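PDB 5XH8: extracellular invertase from Aspergillus kawachii, which probably hydrolyses sucrose and related beta-fructofuranosides and has high transfructosylation activity, consistent with its making fructooligosaccharides such as 1-kestose. Local coordinates for residues Y491-S503 / I515-F527. Sequence-based numbering, arbitrary orientation.
Sequences YQFSNESIIVDRS and IDSSAEAGKLRLF
Glu496 and Arg525 form a bidentate, side-on salt bridge at one end of an antiparallel strand pair, 497-501 with 520-523. Arg525 NH2 donates to Glu496 OE1 at 2.7 Å and Arg525 NE to Glu496 OE2 at 2.9 Å. Both oxygens use syn lone pairs, and the carboxylate and guanidinium planes are 23° apart. Arg525 NH1 turns to Glu392 and the carbonyl of Leu389. Water 1 joins Glu496 OE2, Tyr491 OH and Leu526 N. The Tyr491 hydroxyl gives its proton to Leu524 O at 2.6 Å. Lys523 NZ donates a hydrogen bond to Asn495 O from above the carbonyl plane. Between the ends, Ile498 with Gly522 and Val500 with Glu520 each exchange two backbone bonds. At the far end Arg502 NE and NH2 both grip Ser518 O, each at 2.9 Å. Arg502 NH2 also makes a salt bridge, with a weak hydrogen bond, to Asp516 OD2. Arg502 NH1 reaches water 2 and Trp564 O. Glu520 OE2 lies over a guanidinium face, a long charge contact, and hydrogen-bonds Thr563 OG1; its OE1 takes the N-H of Phe316, a sodium-site residue. Thus buried arginines spend donors on carboxylates, carbonyls and a water, holding outermost strand 520-523 to 497-501, while Glu520 links it to the sodium site and strand 559-564.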
loop_
_atom_site.group_PDB
_atom_site.type_symbol
_atom_site.label_atom_id
_atom_site.label_comp_id
_atom_site.label_asym_id
_atom_site.label_seq_id
_atom_site.Cartn_x
_atom_site.Cartn_y
_atom_site.Cartn_z
ATOM N N TYR A 491 10.906 40.817 -30.419
ATOM C CA TYR A 491 10.994 39.743 -31.407
ATOM C C TYR A 491 12.323 39.822 -32.144
ATOM O O TYR A 491 12.821 40.902 -32.443
ATOM C CB TYR A 491 9.841 39.789 -32.402
ATOM C CG TYR A 491 9.776 38.540 -33.249
ATOM C CD1 TYR A 491 9.219 37.360 -32.738
ATOM C CD2 TYR A 491 10.303 38.512 -34.545
ATOM C CE1 TYR A 491 9.175 36.194 -33.495
ATOM C CE2 TYR A 491 10.263 37.351 -35.315
ATOM C CZ TYR A 491 9.695 36.192 -34.791
ATOM O OH TYR A 491 9.662 35.029 -35.539
ATOM N N GLN A 492 12.871 38.659 -32.444
ATOM C CA GLN A 492 14.167 38.485 -33.050
ATOM C C GLN A 492 13.999 37.461 -34.183
ATOM O O GLN A 492 13.605 36.308 -33.926
ATOM C CB GLN A 492 15.091 37.963 -31.962
ATOM C CG GLN A 492 16.512 37.672 -32.350
ATOM C CD GLN A 492 17.351 37.334 -31.137
ATOM O OE1 GLN A 492 17.431 36.182 -30.722
ATOM N NE2 GLN A 492 17.986 38.338 -30.565
ATOM N N PHE A 493 14.259 37.869 -35.433
ATOM C CA PHE A 493 14.143 36.936 -36.575
ATOM C C PHE A 493 15.256 35.919 -36.686
ATOM O O PHE A 493 15.005 34.850 -37.207
ATOM C CB PHE A 493 13.993 37.667 -37.919
ATOM C CG PHE A 493 12.597 38.126 -38.194
ATOM C CD1 PHE A 493 12.176 39.370 -37.766
ATOM C CD2 PHE A 493 11.703 37.307 -38.859
ATOM C CE1 PHE A 493 10.893 39.800 -38.009
ATOM C CE2 PHE A 493 10.410 37.732 -39.107
ATOM C CZ PHE A 493 10.006 38.984 -38.679
ATOM N N SER A 494 16.457 36.221 -36.198
ATOM C CA SER A 494 17.609 35.303 -36.328
ATOM C C SER A 494 17.353 33.882 -35.827
ATOM O O SER A 494 17.825 32.915 -36.434
ATOM C CB SER A 494 18.813 35.856 -35.585
ATOM O OG SER A 494 18.508 36.018 -34.213
ATOM N N ASN A 495 16.628 33.765 -34.708
ATOM C CA ASN A 495 16.184 32.458 -34.180
ATOM C C ASN A 495 14.669 32.389 -33.970
ATOM O O ASN A 495 14.166 31.520 -33.240
ATOM C CB ASN A 495 16.920 32.128 -32.884
ATOM C CG ASN A 495 16.791 33.225 -31.825
ATOM O OD1 ASN A 495 16.103 34.228 -32.001
ATOM N ND2 ASN A 495 17.471 33.029 -30.717
ATOM N N GLU A 496 13.942 33.288 -34.636
ATOM C CA GLU A 496 12.506 33.325 -34.575
ATOM C C GLU A 496 12.000 33.236 -33.120
ATOM O O GLU A 496 11.207 32.353 -32.800
ATOM C CB GLU A 496 11.938 32.169 -35.394
ATOM C CG GLU A 496 12.348 32.142 -36.855
ATOM C CD GLU A 496 11.585 31.074 -37.597
ATOM O OE1 GLU A 496 12.016 29.917 -37.528
ATOM O OE2 GLU A 496 10.528 31.372 -38.209
ATOM N N SER A 497 12.470 34.150 -32.266
ATOM C CA SER A 497 12.174 34.114 -30.821
ATOM C C SER A 497 11.672 35.436 -30.282
ATOM O O SER A 497 12.076 36.509 -30.750
ATOM C CB SER A 497 13.426 33.758 -30.034
ATOM O OG SER A 497 13.850 32.434 -30.306
ATOM N N ILE A 498 10.782 35.342 -29.291
ATOM C CA ILE A 498 10.494 36.441 -28.376
ATOM C C ILE A 498 11.456 36.312 -27.203
ATOM O O ILE A 498 11.589 35.228 -26.617
ATOM C CB ILE A 498 9.052 36.390 -27.832
ATOM C CG1 ILE A 498 8.013 36.366 -28.972
ATOM C CG2 ILE A 498 8.803 37.528 -26.834
ATOM C CD1 ILE A 498 7.520 37.711 -29.435
ATOM N N ILE A 499 12.091 37.424 -26.845
ATOM C CA ILE A 499 13.091 37.493 -25.785
ATOM C C ILE A 499 12.653 38.505 -24.719
ATOM O O ILE A 499 12.128 39.559 -25.038
ATOM C CB ILE A 499 14.470 37.949 -26.328
ATOM C CG1 ILE A 499 14.910 37.085 -27.521
ATOM C CG2 ILE A 499 15.534 37.960 -25.223
ATOM C CD1 ILE A 499 15.096 35.624 -27.226
ATOM N N VAL A 500 12.843 38.157 -23.452
ATOM C CA VAL A 500 12.727 39.113 -22.367
ATOM C C VAL A 500 14.149 39.287 -21.832
ATOM O O VAL A 500 14.731 38.364 -21.240
ATOM C CB VAL A 500 11.757 38.656 -21.253
ATOM C CG1 VAL A 500 11.572 39.769 -20.233
ATOM C CG2 VAL A 500 10.400 38.262 -21.830
ATOM N N ASP A 501 14.721 40.458 -22.091
ATOM C CA ASP A 501 16.019 40.840 -21.506
ATOM C C ASP A 501 15.794 41.434 -20.107
ATOM O O ASP A 501 15.171 42.497 -19.950
ATOM C CB ASP A 501 16.704 41.858 -22.411
ATOM C CG ASP A 501 18.076 42.295 -21.905
ATOM O OD1 ASP A 501 18.526 41.956 -20.776
ATOM O OD2 ASP A 501 18.705 43.028 -22.683
ATOM N N ARG A 502 16.333 40.751 -19.102
ATOM C CA ARG A 502 16.189 41.153 -17.706
ATOM C C ARG A 502 17.501 41.624 -17.060
ATOM O O ARG A 502 17.548 41.879 -15.838
ATOM C CB ARG A 502 15.564 39.988 -16.896
ATOM C CG ARG A 502 14.120 39.695 -17.284
ATOM C CD ARG A 502 13.438 38.725 -16.325
ATOM N NE ARG A 502 14.193 37.475 -16.236
ATOM C CZ ARG A 502 14.110 36.574 -15.257
ATOM N NH1 ARG A 502 13.257 36.714 -14.244
ATOM N NH2 ARG A 502 14.885 35.497 -15.321
ATOM N N SER A 503 18.557 41.778 -17.860
ATOM C CA SER A 503 19.845 42.215 -17.320
ATOM C C SER A 503 19.763 43.529 -16.520
ATOM O O SER A 503 20.479 43.677 -15.557
ATOM C CB SER A 503 20.892 42.340 -18.431
ATOM O OG SER A 503 20.469 43.273 -19.409
ATOM N N ILE A 515 18.045 36.824 -7.006
ATOM C CA ILE A 515 17.121 37.568 -7.850
ATOM C C ILE A 515 17.612 37.397 -9.275
ATOM O O ILE A 515 18.489 38.125 -9.753
ATOM C CB ILE A 515 16.970 39.039 -7.421
ATOM C CG1 ILE A 515 16.550 39.079 -5.942
ATOM C CG2 ILE A 515 15.942 39.750 -8.310
ATOM C CD1 ILE A 515 16.118 40.418 -5.414
ATOM N N ASP A 516 17.047 36.386 -9.926
ATOM C CA ASP A 516 17.426 35.974 -11.275
ATOM C C ASP A 516 17.314 37.148 -12.267
ATOM O O ASP A 516 16.312 37.871 -12.266
ATOM C CB ASP A 516 16.509 34.809 -11.710
ATOM C CG ASP A 516 16.934 34.151 -13.010
ATOM O OD1 ASP A 516 18.104 34.315 -13.409
ATOM O OD2 ASP A 516 16.076 33.452 -13.629
ATOM N N SER A 517 18.349 37.326 -13.094
ATOM C CA SER A 517 18.333 38.312 -14.191
ATOM C C SER A 517 18.616 37.702 -15.576
ATOM O O SER A 517 18.782 38.436 -16.549
ATOM C CB SER A 517 19.329 39.424 -13.884
ATOM O OG SER A 517 20.640 38.884 -13.814
ATOM N N SER A 518 18.626 36.368 -15.663
ATOM C CA SER A 518 18.703 35.616 -16.917
ATOM C C SER A 518 17.674 36.049 -17.911
ATOM O O SER A 518 16.557 36.427 -17.543
ATOM C CB SER A 518 18.372 34.134 -16.689
ATOM O OG SER A 518 19.238 33.567 -15.769
ATOM N N ALA A 519 18.025 35.876 -19.176
ATOM C CA ALA A 519 17.133 36.160 -20.270
ATOM C C ALA A 519 16.107 35.035 -20.318
ATOM O O ALA A 519 16.398 33.923 -19.907
ATOM C CB ALA A 519 17.916 36.266 -21.589
ATOM N N GLU A 520 14.898 35.355 -20.764
ATOM C CA GLU A 520 13.854 34.366 -21.017
ATOM C C GLU A 520 13.618 34.435 -22.510
ATOM O O GLU A 520 13.737 35.519 -23.106
ATOM C CB GLU A 520 12.561 34.708 -20.260
ATOM C CG GLU A 520 12.683 34.691 -18.725
ATOM C CD GLU A 520 12.226 33.392 -18.035
ATOM O OE1 GLU A 520 12.095 32.349 -18.701
ATOM O OE2 GLU A 520 12.038 33.412 -16.796
ATOM N N ALA A 521 13.274 33.300 -23.106
ATOM C CA ALA A 521 13.052 33.224 -24.548
ATOM C C ALA A 521 12.062 32.143 -24.893
ATOM O O ALA A 521 12.035 31.096 -24.236
ATOM C CB ALA A 521 14.377 32.937 -25.259
ATOM N N GLY A 522 11.262 32.392 -25.930
ATOM C CA GLY A 522 10.494 31.350 -26.596
ATOM C C GLY A 522 10.396 31.503 -28.113
ATOM O O GLY A 522 10.367 32.615 -28.623
ATOM N N LYS A 523 10.343 30.374 -28.816
ATOM C CA LYS A 523 10.216 30.327 -30.283
ATOM C C LYS A 523 8.820 30.717 -30.736
ATOM O O LYS A 523 7.818 30.248 -30.170
ATOM C CB LYS A 523 10.463 28.918 -30.818
ATOM C CG LYS A 523 11.855 28.379 -30.564
ATOM C CD LYS A 523 12.867 28.923 -31.551
ATOM C CE LYS A 523 12.611 28.426 -32.968
ATOM N NZ LYS A 523 13.872 28.531 -33.750
ATOM N N LEU A 524 8.765 31.567 -31.765
ATOM C CA LEU A 524 7.513 31.919 -32.416
ATOM C C LEU A 524 7.795 32.143 -33.908
ATOM O O LEU A 524 8.560 33.032 -34.246
ATOM C CB LEU A 524 6.933 33.194 -31.812
ATOM C CG LEU A 524 5.673 33.725 -32.506
ATOM C CD1 LEU A 524 4.506 32.745 -32.400
ATOM C CD2 LEU A 524 5.303 35.077 -31.933
ATOM N N ARG A 525 7.202 31.321 -34.774
ATOM C CA ARG A 525 7.313 31.506 -36.216
ATOM C C ARG A 525 6.178 32.389 -36.691
ATOM O O ARG A 525 5.011 32.148 -36.376
ATOM C CB ARG A 525 7.261 30.188 -36.977
ATOM C CG ARG A 525 7.139 30.373 -38.497
ATOM C CD ARG A 525 7.632 29.171 -39.259
ATOM N NE ARG A 525 9.055 28.990 -39.031
ATOM C CZ ARG A 525 9.737 27.894 -39.327
ATOM N NH1 ARG A 525 9.155 26.847 -39.911
ATOM N NH2 ARG A 525 11.029 27.848 -39.046
ATOM N N LEU A 526 6.552 33.415 -37.447
ATOM C CA LEU A 526 5.629 34.269 -38.192
ATOM C C LEU A 526 5.733 33.758 -39.629
ATOM O O LEU A 526 6.807 33.820 -40.239
ATOM C CB LEU A 526 6.078 35.740 -38.081
ATOM C CG LEU A 526 6.063 36.290 -36.639
ATOM C CD1 LEU A 526 6.653 37.694 -36.525
ATOM C CD2 LEU A 526 4.636 36.272 -36.095
ATOM N N PHE A 527 4.639 33.190 -40.134
ATOM C CA PHE A 527 4.648 32.555 -41.453
ATOM C C PHE A 527 4.474 33.609 -42.553
ATOM O O PHE A 527 4.127 34.770 -42.281
ATOM C CB PHE A 527 3.509 31.547 -41.580
ATOM C CG PHE A 527 3.562 30.431 -40.581
ATOM C CD1 PHE A 527 4.329 29.293 -40.825
ATOM C CD2 PHE A 527 2.814 30.500 -39.406
ATOM C CE1 PHE A 527 4.361 28.254 -39.907
ATOM C CE2 PHE A 527 2.849 29.462 -38.481
ATOM C CZ PHE A 527 3.619 28.341 -38.733
HETATM O O HOH W 1 9.651 33.800 -38.082
HETATM O O HOH W 2 13.193 34.277 -12.642
HETATM O O HOH W 3 18.321 39.104 -19.191
#